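Local structure of uncharacterized protein (Bdellovibrio bacteriovorus, 3TM8) at residues 113-124 / 165-173; 133-144 / 193-202. The protein belongs to the HD-GYP class of cyclic-di-GMP phosphodiesterases, binds two iron ions and probably acts as a metal-dependent hydrolase, though its function is not established. All blocks are in the same frame, centred on the assembly; numbering follows the deposited sequence. Where two conformers were deposited one is given.

Contact 1 (113-124 / 165-173); sequences QGSQQNNAEEVF and KTISHHGVT. With FE (Fe (III) ion), chain D; DMS (dimethyl sulfoxide), chain F.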
loop_
_atom_site.group_PDB
_atom_site.type_symbol
_atom_site.label_atom_id
_atom_site.label_comp_id
_atom_site.label_asym_id
_atom_site.label_seq_id
_atom_site.Cartn_x
_atom_site.Cartn_y
_atom_site.Cartn_z
ATOM N N GLN A 113 -7.999 -1.107 4.533
ATOM C CA GLN A 113 -6.559 -1.200 4.281
ATOM C C GLN A 113 -6.233 -2.492 3.539
ATOM O O GLN A 113 -5.468 -2.499 2.570
ATOM C CB GLN A 113 -5.778 -1.117 5.598
ATOM C CG GLN A 113 -4.253 -0.998 5.468
ATOM C CD GLN A 113 -3.557 -2.299 5.161
ATOM O OE1 GLN A 113 -4.064 -3.384 5.433
ATOM N NE2 GLN A 113 -2.358 -2.194 4.612
ATOM N N GLY A 114 -6.842 -3.590 3.976
ATOM C CA GLY A 114 -6.542 -4.878 3.371
ATOM C C GLY A 114 -7.116 -5.012 1.971
ATOM O O GLY A 114 -6.544 -5.676 1.096
ATOM N N SER A 115 -8.270 -4.395 1.754
ATOM C CA SER A 115 -8.880 -4.389 0.434
ATOM C C SER A 115 -8.034 -3.580 -0.559
ATOM O O SER A 115 -7.821 -4.018 -1.689
ATOM C CB SER A 115 -10.307 -3.832 0.512
ATOM O OG SER A 115 -10.915 -3.857 -0.758
ATOM N N GLN A 116 -7.557 -2.407 -0.137
ATOM C CA GLN A 116 -6.658 -1.625 -0.981
ATOM C C GLN A 116 -5.415 -2.435 -1.333
ATOM O O GLN A 116 -4.965 -2.441 -2.481
ATOM C CB GLN A 116 -6.240 -0.326 -0.289
ATOM C CG GLN A 116 -7.371 0.662 -0.033
ATOM C CD GLN A 116 -7.954 1.251 -1.305
ATOM O OE1 GLN A 116 -7.226 1.689 -2.200
ATOM N NE2 GLN A 116 -9.281 1.253 -1.397
ATOM N N GLN A 117 -4.872 -3.148 -0.346
ATOM C CA GLN A 117 -3.684 -3.948 -0.588
ATOM C C GLN A 117 -3.990 -5.038 -1.604
ATOM O O GLN A 117 -3.203 -5.297 -2.513
ATOM C CB GLN A 117 -3.196 -4.554 0.720
ATOM C CG GLN A 117 -1.887 -5.289 0.614
ATOM C CD GLN A 117 -1.431 -5.841 1.942
ATOM O OE1 GLN A 117 -1.823 -5.354 3.004
ATOM N NE2 GLN A 117 -0.622 -6.887 1.890
ATOM N N ASN A 118 -5.150 -5.668 -1.446
ATOM C CA ASN A 118 -5.589 -6.707 -2.370
ATOM C C ASN A 118 -5.698 -6.183 -3.793
ATOM O O ASN A 118 -5.271 -6.842 -4.749
ATOM C CB ASN A 118 -6.924 -7.276 -1.889
ATOM C CG ASN A 118 -7.461 -8.395 -2.766
ATOM O OD1 ASN A 118 -6.794 -9.403 -3.010
ATOM N ND2 ASN A 118 -8.709 -8.248 -3.187
ATOM N N ASN A 119 -6.271 -4.989 -3.935
ATOM C CA ASN A 119 -6.465 -4.403 -5.254
ATOM C C ASN A 119 -5.125 -4.128 -5.932
ATOM O O ASN A 119 -4.971 -4.324 -7.137
ATOM C CB ASN A 119 -7.255 -3.097 -5.166
ATOM C CG ASN A 119 -8.643 -3.280 -4.576
ATOM O OD1 ASN A 119 -9.202 -4.383 -4.553
ATOM N ND2 ASN A 119 -9.213 -2.186 -4.094
ATOM N N ALA A 120 -4.157 -3.670 -5.145
ATOM C CA ALA A 120 -2.821 -3.392 -5.671
ATOM C C ALA A 120 -2.136 -4.676 -6.118
ATOM O O ALA A 120 -1.539 -4.734 -7.194
ATOM C CB ALA A 120 -1.980 -2.705 -4.628
ATOM N N GLU A 121 -2.230 -5.715 -5.291
ATOM C CA GLU A 121 -1.619 -6.995 -5.621
ATOM C C GLU A 121 -2.211 -7.551 -6.909
ATOM O O GLU A 121 -1.501 -8.112 -7.737
ATOM C CB GLU A 121 -1.811 -7.986 -4.474
ATOM C CG GLU A 121 -1.073 -7.617 -3.190
ATOM C CD GLU A 121 -1.241 -8.660 -2.098
ATOM O OE1 GLU A 121 -2.142 -8.497 -1.241
ATOM O OE2 GLU A 121 -0.473 -9.641 -2.100
ATOM N N GLU A 122 -3.520 -7.402 -7.074
ATOM C CA GLU A 122 -4.180 -7.895 -8.274
ATOM C C GLU A 122 -3.611 -7.205 -9.525
ATOM O O GLU A 122 -3.365 -7.847 -10.538
ATOM C CB GLU A 122 -5.693 -7.719 -8.151
ATOM C CG GLU A 122 -6.463 -7.859 -9.442
ATOM C CD GLU A 122 -6.523 -9.264 -9.968
ATOM O OE1 GLU A 122 -6.232 -10.214 -9.210
ATOM O OE2 GLU A 122 -6.878 -9.413 -11.155
ATOM N N VAL A 123 -3.374 -5.898 -9.446
ATOM C CA VAL A 123 -2.744 -5.199 -10.559
ATOM C C VAL A 123 -1.288 -5.669 -10.778
ATOM O O VAL A 123 -0.872 -5.928 -11.909
ATOM C CB VAL A 123 -2.813 -3.665 -10.353
ATOM C CG1 VAL A 123 -2.010 -2.939 -11.428
ATOM C CG2 VAL A 123 -4.282 -3.189 -10.340
ATOM N N PHE A 124 -0.520 -5.810 -9.700
ATOM C CA PHE A 124 0.865 -6.269 -9.837
ATOM C C PHE A 124 0.927 -7.644 -10.523
ATOM O O PHE A 124 1.832 -7.918 -11.311
ATOM C CB PHE A 124 1.546 -6.399 -8.470
ATOM C CG PHE A 124 1.827 -5.090 -7.767
ATOM C CD1 PHE A 124 1.672 -3.861 -8.398
ATOM C CD2 PHE A 124 2.265 -5.110 -6.450
ATOM C CE1 PHE A 124 1.960 -2.680 -7.716
ATOM C CE2 PHE A 124 2.546 -3.942 -5.770
ATOM C CZ PHE A 124 2.387 -2.726 -6.402
ATOM N N LYS A 165 6.645 -6.337 5.960
ATOM C CA LYS A 165 7.418 -5.418 5.119
ATOM C C LYS A 165 7.120 -5.581 3.628
ATOM O O LYS A 165 8.035 -5.561 2.803
ATOM C CB LYS A 165 8.919 -5.590 5.370
ATOM C CG LYS A 165 9.299 -5.660 6.832
ATOM C CD LYS A 165 9.017 -4.350 7.540
ATOM C CE LYS A 165 9.392 -4.459 9.020
ATOM N NZ LYS A 165 9.292 -3.158 9.728
ATOM N N THR A 166 5.846 -5.726 3.278
ATOM C CA THR A 166 5.482 -5.954 1.881
ATOM C C THR A 166 5.265 -4.648 1.121
ATOM O O THR A 166 4.905 -3.612 1.702
ATOM C CB THR A 166 4.210 -6.799 1.749
ATOM O OG1 THR A 166 3.104 -6.095 2.331
ATOM C CG2 THR A 166 4.391 -8.138 2.448
ATOM N N ILE A 167 5.465 -4.707 -0.193
ATOM C CA ILE A 167 5.347 -3.516 -1.021
ATOM C C ILE A 167 3.894 -3.095 -1.235
ATOM O O ILE A 167 3.617 -1.921 -1.463
ATOM C CB ILE A 167 6.086 -3.651 -2.377
ATOM C CG1 ILE A 167 5.523 -4.799 -3.212
ATOM C CG2 ILE A 167 7.589 -3.806 -2.156
ATOM C CD1 ILE A 167 6.146 -4.901 -4.586
ATOM N N SER A 168 2.960 -4.039 -1.159
ATOM C CA SER A 168 1.560 -3.678 -1.302
ATOM C C SER A 168 1.046 -2.973 -0.044
ATOM O O SER A 168 0.358 -1.958 -0.135
ATOM C CB SER A 168 0.710 -4.882 -1.669
ATOM O OG SER A 168 0.896 -5.906 -0.725
ATOM N N HIS A 169 1.392 -3.486 1.134
ATOM C CA HIS A 169 1.017 -2.793 2.368
ATOM C C HIS A 169 1.673 -1.395 2.394
ATOM O O HIS A 169 1.034 -0.383 2.705
ATOM C CB HIS A 169 1.407 -3.648 3.573
ATOM C CG HIS A 169 0.980 -3.101 4.901
ATOM N ND1 HIS A 169 0.431 -3.904 5.879
ATOM C CD2 HIS A 169 1.064 -1.862 5.436
ATOM C CE1 HIS A 169 0.182 -3.179 6.953
ATOM N NE2 HIS A 169 0.549 -1.933 6.708
ATOM N N HIS A 170 2.949 -1.347 2.032
ATOM C CA HIS A 170 3.701 -0.095 1.972
ATOM C C HIS A 170 3.052 0.889 0.984
ATOM O O HIS A 170 2.963 2.089 1.255
ATOM C CB HIS A 170 5.159 -0.442 1.632
ATOM C CG HIS A 170 5.996 0.694 1.124
ATOM N ND1 HIS A 170 6.423 1.743 1.915
ATOM C CD2 HIS A 170 6.552 0.897 -0.094
ATOM C CE1 HIS A 170 7.192 2.545 1.198
ATOM N NE2 HIS A 170 7.285 2.058 -0.025
ATOM N N GLY A 171 2.537 0.386 -0.139
ATOM C CA GLY A 171 1.813 1.238 -1.069
ATOM C C GLY A 171 0.575 1.845 -0.426
ATOM O O GLY A 171 0.282 3.035 -0.607
ATOM N N VAL A 172 -0.173 1.049 0.330
ATOM C CA VAL A 172 -1.339 1.611 1.006
ATOM C C VAL A 172 -0.920 2.701 2.004
ATOM O O VAL A 172 -1.515 3.780 2.061
ATOM C CB VAL A 172 -2.196 0.531 1.709
ATOM C CG1 VAL A 172 -3.418 1.178 2.347
ATOM C CG2 VAL A 172 -2.619 -0.565 0.716
ATOM N N THR A 173 0.141 2.437 2.757
ATOM C CA THR A 173 0.613 3.410 3.730
ATOM C C THR A 173 1.048 4.704 3.054
ATOM O O THR A 173 0.672 5.793 3.487
ATOM C CB THR A 173 1.758 2.836 4.571
ATOM O OG1 THR A 173 1.226 1.779 5.367
ATOM C CG2 THR A 173 2.328 3.905 5.490
HETATM FE FE FE D . 8.414 2.793 -1.676
HETATM S S DMS F . 2.525 1.052 8.852
HETATM O O DMS F . 2.578 0.494 7.180
HETATM C C1 DMS F . 3.682 2.437 9.019
HETATM C C2 DMS F . 0.982 1.963 9.057
HETATM O O HOH W 1 -1.357 0.551 5.083
HETATM O O HOH W 2 1.539 -7.692 4.025
HETATM O O HOH W 3 -0.745 -6.397 5.499
HETATM O O HOH W 4 9.382 3.776 -3.086
#

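Contact 2 (133-144 / 193-202); sequences YNYCKDAAGKYV and TQLLTLGALL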
loop_
_atom_site.group_PDB
_atom_site.type_symbol
_atom_site.label_atom_id
_atom_site.label_comp_id
_atom_site.label_asym_id
_atom_site.label_seq_id
_atom_site.Cartn_x
_atom_site.Cartn_y
_atom_site.Cartn_z
ATOM N N TYR A 133 -7.306 -2.990 -13.170
ATOM C CA TYR A 133 -6.774 -1.642 -13.009
ATOM C C TYR A 133 -7.909 -0.671 -12.683
ATOM O O TYR A 133 -7.819 0.118 -11.744
ATOM C CB TYR A 133 -6.020 -1.197 -14.266
ATOM C CG TYR A 133 -5.521 0.234 -14.190
ATOM C CD1 TYR A 133 -4.256 0.519 -13.692
ATOM C CD2 TYR A 133 -6.311 1.305 -14.616
ATOM C CE1 TYR A 133 -3.792 1.820 -13.618
ATOM C CE2 TYR A 133 -5.848 2.614 -14.544
ATOM C CZ TYR A 133 -4.587 2.858 -14.043
ATOM O OH TYR A 133 -4.115 4.150 -13.965
ATOM N N ASN A 134 -8.996 -0.758 -13.439
ATOM C CA ASN A 134 -10.098 0.174 -13.230
ATOM C C ASN A 134 -10.775 -0.041 -11.880
ATOM O O ASN A 134 -11.219 0.912 -11.248
ATOM C CB ASN A 134 -11.118 0.095 -14.364
ATOM C CG ASN A 134 -10.592 0.678 -15.657
ATOM O OD1 ASN A 134 -9.645 1.464 -15.650
ATOM N ND2 ASN A 134 -11.210 0.310 -16.772
ATOM N N TYR A 135 -10.853 -1.290 -11.432
ATOM C CA TYR A 135 -11.376 -1.572 -10.106
ATOM C C TYR A 135 -10.493 -0.920 -9.036
ATOM O O TYR A 135 -10.988 -0.278 -8.107
ATOM C CB TYR A 135 -11.459 -3.083 -9.884
ATOM C CG TYR A 135 -12.159 -3.455 -8.601
ATOM C CD1 TYR A 135 -13.538 -3.650 -8.574
ATOM C CD2 TYR A 135 -11.453 -3.588 -7.409
ATOM C CE1 TYR A 135 -14.192 -3.978 -7.399
ATOM C CE2 TYR A 135 -12.099 -3.912 -6.226
ATOM C CZ TYR A 135 -13.468 -4.109 -6.230
ATOM O OH TYR A 135 -14.111 -4.435 -5.060
ATOM N N CYS A 136 -9.179 -1.089 -9.173
ATOM C CA CYS A 136 -8.231 -0.495 -8.239
ATOM C C CYS A 136 -8.378 1.028 -8.230
ATOM O O CYS A 136 -8.359 1.662 -7.168
ATOM C CB CYS A 136 -6.799 -0.895 -8.623
ATOM S SG CYS A 136 -5.522 -0.414 -7.465
ATOM N N LYS A 137 -8.514 1.608 -9.423
ATOM C CA LYS A 137 -8.678 3.054 -9.565
ATOM C C LYS A 137 -9.960 3.543 -8.889
ATOM O O LYS A 137 -9.954 4.513 -8.134
ATOM C CB LYS A 137 -8.693 3.430 -11.046
ATOM C CG LYS A 137 -8.882 4.910 -11.319
ATOM C CD LYS A 137 -8.579 5.217 -12.780
ATOM C CE LYS A 137 -8.894 6.652 -13.133
ATOM N NZ LYS A 137 -8.521 6.909 -14.552
ATOM N N ASP A 138 -11.069 2.864 -9.155
ATOM C CA ASP A 138 -12.329 3.228 -8.525
ATOM C C ASP A 138 -12.222 3.123 -7.010
ATOM O O ASP A 138 -12.675 4.011 -6.282
ATOM C CB ASP A 138 -13.467 2.353 -9.041
ATOM C CG ASP A 138 -14.758 2.587 -8.294
ATOM O OD1 ASP A 138 -15.463 3.555 -8.635
ATOM O OD2 ASP A 138 -15.063 1.811 -7.363
ATOM N N ALA A 139 -11.600 2.045 -6.534
ATOM C CA ALA A 139 -11.447 1.844 -5.106
ATOM C C ALA A 139 -10.523 2.881 -4.478
ATOM O O ALA A 139 -10.689 3.220 -3.312
ATOM C CB ALA A 139 -10.950 0.438 -4.816
ATOM N N ALA A 140 -9.558 3.395 -5.243
ATOM C CA ALA A 140 -8.681 4.458 -4.741
ATOM C C ALA A 140 -9.498 5.726 -4.469
ATOM O O ALA A 140 -9.242 6.435 -3.493
ATOM C CB ALA A 140 -7.571 4.758 -5.728
ATOM N N GLY A 141 -10.474 6.008 -5.336
ATOM C CA GLY A 141 -11.406 7.097 -5.104
ATOM C C GLY A 141 -12.221 6.879 -3.844
ATOM O O GLY A 141 -12.425 7.795 -3.051
ATOM N N LYS A 142 -12.694 5.650 -3.645
ATOM C CA LYS A 142 -13.443 5.338 -2.432
ATOM C C LYS A 142 -12.564 5.522 -1.201
ATOM O O LYS A 142 -13.026 5.962 -0.155
ATOM C CB LYS A 142 -14.000 3.911 -2.480
ATOM C CG LYS A 142 -15.025 3.705 -3.584
ATOM C CD LYS A 142 -15.432 2.239 -3.711
ATOM C CE LYS A 142 -16.058 1.707 -2.432
ATOM N NZ LYS A 142 -17.420 2.251 -2.175
ATOM N N TYR A 143 -11.286 5.186 -1.336
ATOM C CA TYR A 143 -10.330 5.325 -0.247
ATOM C C TYR A 143 -10.103 6.792 0.117
ATOM O O TYR A 143 -10.108 7.157 1.298
ATOM C CB TYR A 143 -9.010 4.629 -0.598
ATOM C CG TYR A 143 -8.096 4.492 0.591
ATOM C CD1 TYR A 143 -8.525 3.855 1.751
ATOM C CD2 TYR A 143 -6.796 4.984 0.561
ATOM C CE1 TYR A 143 -7.707 3.731 2.843
ATOM C CE2 TYR A 143 -5.966 4.859 1.659
ATOM C CZ TYR A 143 -6.429 4.232 2.795
ATOM O OH TYR A 143 -5.644 4.092 3.905
ATOM N N VAL A 144 -9.918 7.638 -0.888
ATOM C CA VAL A 144 -9.800 9.074 -0.622
ATOM C C VAL A 144 -11.013 9.534 0.192
ATOM O O VAL A 144 -10.878 10.244 1.196
ATOM C CB VAL A 144 -9.701 9.920 -1.917
ATOM C CG1 VAL A 144 -9.808 11.423 -1.601
ATOM C CG2 VAL A 144 -8.406 9.620 -2.653
ATOM N N THR A 193 -6.529 13.786 -6.719
ATOM C CA THR A 193 -6.343 13.015 -5.494
ATOM C C THR A 193 -6.549 11.525 -5.750
ATOM O O THR A 193 -5.872 10.691 -5.156
ATOM C CB THR A 193 -7.237 13.506 -4.335
ATOM O OG1 THR A 193 -8.617 13.344 -4.689
ATOM C CG2 THR A 193 -6.943 14.972 -4.016
ATOM N N GLN A 194 -7.468 11.184 -6.651
ATOM C CA GLN A 194 -7.669 9.786 -7.021
ATOM C C GLN A 194 -6.407 9.215 -7.675
ATOM O O GLN A 194 -5.960 8.125 -7.334
ATOM C CB GLN A 194 -8.852 9.640 -7.970
ATOM C CG GLN A 194 -9.069 8.221 -8.456
ATOM C CD GLN A 194 -10.278 8.140 -9.353
ATOM O OE1 GLN A 194 -10.572 9.084 -10.093
ATOM N NE2 GLN A 194 -11.009 7.042 -9.269
ATOM N N LEU A 195 -5.837 9.947 -8.624
ATOM C CA LEU A 195 -4.664 9.463 -9.347
ATOM C C LEU A 195 -3.406 9.443 -8.477
ATOM O O LEU A 195 -2.573 8.549 -8.619
ATOM C CB LEU A 195 -4.437 10.273 -10.626
ATOM C CG LEU A 195 -5.550 10.109 -11.670
ATOM C CD1 LEU A 195 -5.234 10.914 -12.917
ATOM C CD2 LEU A 195 -5.771 8.628 -12.008
ATOM N N LEU A 196 -3.286 10.408 -7.570
ATOM C CA LEU A 196 -2.221 10.434 -6.575
ATOM C C LEU A 196 -2.282 9.176 -5.716
ATOM O O LEU A 196 -1.269 8.517 -5.478
ATOM C CB LEU A 196 -2.358 11.682 -5.698
ATOM C CG LEU A 196 -1.497 11.751 -4.434
ATOM C CD1 LEU A 196 -0.023 11.830 -4.791
ATOM C CD2 LEU A 196 -1.913 12.929 -3.557
ATOM N N THR A 197 -3.486 8.854 -5.255
ATOM C CA THR A 197 -3.697 7.700 -4.395
ATOM C C THR A 197 -3.375 6.408 -5.144
ATOM O O THR A 197 -2.674 5.522 -4.630
ATOM C CB THR A 197 -5.140 7.685 -3.870
ATOM O OG1 THR A 197 -5.358 8.879 -3.108
ATOM C CG2 THR A 197 -5.405 6.463 -2.996
ATOM N N LEU A 198 -3.879 6.303 -6.370
ATOM C CA LEU A 198 -3.619 5.128 -7.193
ATOM C C LEU A 198 -2.126 4.949 -7.485
ATOM O O LEU A 198 -1.579 3.841 -7.371
ATOM C CB LEU A 198 -4.422 5.213 -8.492
ATOM C CG LEU A 198 -4.289 4.052 -9.470
ATOM C CD1 LEU A 198 -4.670 2.720 -8.814
ATOM C CD2 LEU A 198 -5.142 4.329 -10.712
ATOM N N GLY A 199 -1.464 6.034 -7.881
ATOM C CA GLY A 199 -0.043 5.978 -8.145
ATOM C C GLY A 199 0.741 5.602 -6.906
ATOM O O GLY A 199 1.655 4.765 -6.967
ATOM N N ALA A 200 0.373 6.182 -5.766
ATOM C CA ALA A 200 1.022 5.822 -4.509
ATOM C C ALA A 200 0.822 4.341 -4.174
ATOM O O ALA A 200 1.742 3.648 -3.761
ATOM C CB ALA A 200 0.535 6.718 -3.380
ATOM N N LEU A 201 -0.386 3.846 -4.369
ATOM C CA LEU A 201 -0.653 2.453 -4.087
ATOM C C LEU A 201 0.243 1.531 -4.920
ATOM O O LEU A 201 0.741 0.518 -4.413
ATOM C CB LEU A 201 -2.126 2.180 -4.348
ATOM C CG LEU A 201 -2.644 0.790 -4.041
ATOM C CD1 LEU A 201 -2.348 0.412 -2.603
ATOM C CD2 LEU A 201 -4.134 0.763 -4.313
ATOM N N LEU A 202 0.454 1.889 -6.180
ATOM C CA LEU A 202 1.188 1.055 -7.118
ATOM C C LEU A 202 2.662 1.423 -7.253
ATOM O O LEU A 202 3.364 0.828 -8.071
ATOM C CB LEU A 202 0.520 1.123 -8.490
ATOM C CG LEU A 202 -0.958 0.710 -8.572
ATOM C CD1 LEU A 202 -1.487 0.945 -9.981
ATOM C CD2 LEU A 202 -1.143 -0.755 -8.159
#

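Contact 1 (113-124 / 165-173)
Val172 and Ser168, one turn apart on the helix that starts at Ile167, present their side chains to the 113-124 helix, and Gln117 lies against both. The two branches of Val172 divide the work: CG2 comes within 3.6 Å of Gln117 N, while CG1 packs on the aliphatic CG of Gln113. Ser168, whose CA lies nearest that of Gln117, is small enough for the segment axes to approach to 8.6 Å, their directions 122° apart. Its OG lies 3.1 Å from Gln117 CG and takes a weak, bent hydrogen bond from Gln117 NE2.

With CG anti to the backbone N (chi1 -174°) and an extended chain beyond, Gln117 carries its amide past Ser168 to the start of the other helix. There water 2 links NE2 to Thr166 OG1, the N-cap, and water 3 links OE1 to His169 ND1; the other ring nitrogen is hydrogen-bonded at Ile160. This helix carries a ligand of the HD-domain metal centre: on the side turned away from Gln117, His170 NE2 binds iron at 2.1 Å, beside His203, Asp204 and Asn285.

Gln113 lays NE2 over the centre of the His169 ring, 3.3 Å above its plane, with amide and ring inclined by 46°; its OE1 is held by Arg32. Farther along, CE2 of Phe124 meets Ile167 CD1 at 3.9 Å, an apolar contact close to metal ligand Asp204.

Contact 2 (133-144 / 193-202)
Leu198 is the knob of this contact, set into a hollow on the 133-144 helix formed by Tyr133, Cys136, Lys137 and Ala140. Its forked end suits such a site. CD1 meets Cys136 SG at 3.5 Å, whereas CD2 reaches Tyr133 OH at 3.4 Å and also packs on Lys137 CB. The floor is low because Ala140 offers just a methyl, which touches Leu198 CB and Thr197 CG2. Cys136 forms one wall of the hollow, and its sulfur also touches Leu201 CD2 in the conformer given.

Beside the knob, Gln194 runs extended across Lys137 at about a right angle, over Gly141, where the absence of a side chain leaves room for its amide. NE2 donates to Lys137 O at 3.0 Å, 61° out of the carbonyl plane, and Gly141 N reaches the same oxygen from the opposite face, so the helical bond is kept. The straight chain of Lys137 passes CE along Leu195 CD2 and takes its ammonium to Asp247, which also binds Tyr133 OH.

At the other end, Val144 pushes CG2 against Thr197 OG1, 3.2 Å away. That hydroxyl donates to Thr193 O, which satisfies it beside the valine methyl; CG2 of Thr197 meets the edge of the Tyr143 ring. A single knob-into-hole fit, at a steep 115° between the segment axes, joins the 130-149 helix to the one that leads directly into His203 and Asp204, the HD pair of this metal-dependent domain.

How the contacts relate
Contacts 1 and 2 lie about 11 Å apart, centre to centre, and touch. Their segments alternate along the chain: helices 105-125 and 130-149 come first, then 167-185 and 190-202, so each contact joins one member of the earlier pair to one of the later. Gln116 NE2 probably donates to Ala139 O at 3.1 Å, tying the earlier helices together, and the Gln116 amide also has Tyr97 as a partner; Val172 CG2 packs on Leu201 CD1 between the later two. The result is a continuous four-helix core. Both later helices serve the metal centre, with His170 carried by 167-185 and His203 and Asp204 following 190-202; the earlier pair packs against both.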